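Local coordinates for flavin prenyltransferase UbiX (Methanocaldococcus jannaschii, PDB 6M8V), which probably joins a dimethylallyl group from dimethylallyl phosphate to reduced FMN, making the prenylated flavin cofactor used by UbiD decarboxylases, at residues A148-P153 / I160-G165. Sequence-based numbering, arbitrary orientation.
Sequences AFYNKP and INFVVG. With PO4 (phosphate ion), chain C.
F162 reaches out from helix 156-171 into the loop that precedes it and meets A148, Y150 and N151 with a single ring. Its CG lies anti to the backbone N (chi1 175°), which extends the ring from the helix toward the loop. The leading edge is the tightly packed part: F162 CZ touches A148 CB at 3.6 Å, while F162 CE1 comes within 3.8 Å of Y150 CZ. The two rings form an offset edge-to-face pair, the edge of F162 directed at the face of Y150, with centroids 5.7 Å apart and planes at 78°. Y150 OH in turn lies near the plane of the F162 ring, 3.4 Å from F162 CE1. Packing is looser near the root of the ring, where the N151 amide lies obliquely across it, its plane 36° from that of the ring.

A type I turn from F149 to K152 carries Y150 and N151, its bend closed by the bond from K152 N to F149 O. F178 adds another edge-to-face partner to F162, and the second subunit covers A148 and F149. The more open side belongs to Y150, which is partly exposed and whose hydroxyl donates a 2.9 Å hydrogen bond from Y150 OH to O2 of a phosphate ion, probably from the crystallisation liquor; S71, G72 and K110 of the third subunit bind the same ion. An alanine in place of F162 would probably open a gap beside A148 and N151 and leave the Y150 ring without its edge-on partner, less firmly held at the phosphate.

Y150 and R166, whose side chain lies near F162, probably bind dimethylallyl phosphate. With apolar packing on its ring and an anion at its hydroxyl, the Y150 phenol is apolar on one side and polar at its end, consistent with a site for the substrate's phosphate at a subunit interface.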
loop_
_atom_site.group_PDB
_atom_site.type_symbol
_atom_site.label_atom_id
_atom_site.label_comp_id
_atom_site.label_asym_id
_atom_site.label_seq_id
_atom_site.Cartn_x
_atom_site.Cartn_y
_atom_site.Cartn_z
ATOM N N ALA A 148 1.500 29.022 -19.763
ATOM C CA ALA A 148 0.239 29.708 -19.534
ATOM C C ALA A 148 0.083 30.829 -20.557
ATOM O O ALA A 148 0.990 31.120 -21.338
ATOM C CB ALA A 148 0.174 30.262 -18.111
ATOM N N PHE A 149 -1.088 31.464 -20.548
ATOM C CA PHE A 149 -1.391 32.492 -21.536
ATOM C C PHE A 149 -1.971 33.760 -20.919
ATOM O O PHE A 149 -2.445 34.629 -21.661
ATOM C CB PHE A 149 -2.351 31.943 -22.602
ATOM C CG PHE A 149 -1.757 30.845 -23.444
ATOM C CD1 PHE A 149 -1.723 29.535 -22.981
ATOM C CD2 PHE A 149 -1.233 31.118 -24.698
ATOM C CE1 PHE A 149 -1.173 28.520 -23.749
ATOM C CE2 PHE A 149 -0.681 30.106 -25.475
ATOM C CZ PHE A 149 -0.650 28.805 -24.998
ATOM N N TYR A 150 -1.951 33.900 -19.588
ATOM C CA TYR A 150 -2.430 35.143 -18.991
ATOM C C TYR A 150 -1.488 36.307 -19.264
ATOM O O TYR A 150 -1.902 37.464 -19.138
ATOM C CB TYR A 150 -2.652 34.984 -17.480
ATOM C CG TYR A 150 -1.501 34.388 -16.690
ATOM C CD1 TYR A 150 -0.365 35.138 -16.390
ATOM C CD2 TYR A 150 -1.569 33.084 -16.210
ATOM C CE1 TYR A 150 0.677 34.596 -15.656
ATOM C CE2 TYR A 150 -0.533 32.535 -15.476
ATOM C CZ TYR A 150 0.587 33.294 -15.200
ATOM O OH TYR A 150 1.613 32.743 -14.467
ATOM N N ASN A 151 -0.238 36.028 -19.635
ATOM C CA ASN A 151 0.691 37.059 -20.080
ATOM C C ASN A 151 0.475 37.453 -21.535
ATOM O O ASN A 151 1.189 38.333 -22.030
ATOM C CB ASN A 151 2.141 36.595 -19.879
ATOM C CG ASN A 151 2.442 35.274 -20.576
ATOM O OD1 ASN A 151 1.606 34.371 -20.612
ATOM N ND2 ASN A 151 3.643 35.159 -21.132
ATOM N N LYS A 152 -0.488 36.826 -22.216
ATOM C CA LYS A 152 -0.831 37.084 -23.610
ATOM C C LYS A 152 0.414 37.054 -24.486
ATOM O O LYS A 152 0.888 38.108 -24.928
ATOM C CB LYS A 152 -1.550 38.426 -23.749
ATOM C CG LYS A 152 -2.840 38.518 -22.952
ATOM C CD LYS A 152 -3.629 39.756 -23.335
ATOM C CE LYS A 152 -5.005 39.753 -22.696
ATOM N NZ LYS A 152 -5.079 40.606 -21.473
ATOM N N PRO A 153 0.971 35.876 -24.752
ATOM C CA PRO A 153 2.165 35.808 -25.601
ATOM C C PRO A 153 1.851 36.251 -27.019
ATOM O O PRO A 153 0.801 35.923 -27.577
ATOM C CB PRO A 153 2.552 34.326 -25.552
ATOM C CG PRO A 153 1.273 33.620 -25.229
ATOM C CD PRO A 153 0.511 34.544 -24.326
ATOM N N ILE A 160 8.434 30.753 -24.679
ATOM C CA ILE A 160 9.683 30.195 -24.162
ATOM C C ILE A 160 10.165 30.985 -22.950
ATOM O O ILE A 160 10.687 30.415 -21.986
ATOM C CB ILE A 160 10.754 30.156 -25.267
ATOM C CG1 ILE A 160 10.190 29.526 -26.540
ATOM C CG2 ILE A 160 11.987 29.399 -24.790
ATOM C CD1 ILE A 160 9.650 28.131 -26.338
ATOM N N ASN A 161 9.994 32.308 -22.976
ATOM C CA ASN A 161 10.479 33.134 -21.875
ATOM C C ASN A 161 9.613 32.984 -20.629
ATOM O O ASN A 161 10.109 33.160 -19.510
ATOM C CB ASN A 161 10.546 34.602 -22.305
ATOM C CG ASN A 161 11.724 34.886 -23.217
ATOM O OD1 ASN A 161 12.701 34.140 -23.233
ATOM N ND2 ASN A 161 11.639 35.972 -23.979
ATOM N N PHE A 162 8.325 32.680 -20.795
ATOM C CA PHE A 162 7.495 32.368 -19.634
ATOM C C PHE A 162 8.010 31.124 -18.920
ATOM O O PHE A 162 8.224 31.131 -17.700
ATOM C CB PHE A 162 6.035 32.174 -20.055
ATOM C CG PHE A 162 5.134 31.740 -18.927
ATOM C CD1 PHE A 162 4.480 32.680 -18.150
ATOM C CD2 PHE A 162 4.952 30.393 -18.635
ATOM C CE1 PHE A 162 3.662 32.290 -17.109
ATOM C CE2 PHE A 162 4.139 29.997 -17.592
ATOM C CZ PHE A 162 3.491 30.948 -16.828
ATOM N N VAL A 163 8.203 30.037 -19.671
ATOM C CA VAL A 163 8.673 28.785 -19.085
ATOM C C VAL A 163 10.019 28.988 -18.399
ATOM O O VAL A 163 10.231 28.544 -17.264
ATOM C CB VAL A 163 8.749 27.689 -20.162
ATOM C CG1 VAL A 163 9.372 26.418 -19.590
ATOM C CG2 VAL A 163 7.357 27.406 -20.736
ATOM N N VAL A 164 10.943 29.677 -19.074
ATOM C CA VAL A 164 12.277 29.873 -18.514
ATOM C C VAL A 164 12.222 30.789 -17.295
ATOM O O VAL A 164 12.912 30.554 -16.293
ATOM C CB VAL A 164 13.229 30.409 -19.601
ATOM C CG1 VAL A 164 14.553 30.860 -18.993
ATOM C CG2 VAL A 164 13.463 29.339 -20.663
ATOM N N GLY A 165 11.398 31.839 -17.351
ATOM C CA GLY A 165 11.243 32.706 -16.192
ATOM C C GLY A 165 10.750 31.958 -14.969
ATOM O O GLY A 165 11.210 32.201 -13.850
HETATM P P PO4 C . 0.412 29.850 -12.131
HETATM O O1 PO4 C . -0.541 31.014 -11.977
HETATM O O2 PO4 C . 1.472 30.171 -13.161
HETATM O O3 PO4 C . 1.088 29.565 -10.809
HETATM O O4 PO4 C . -0.378 28.640 -12.577
#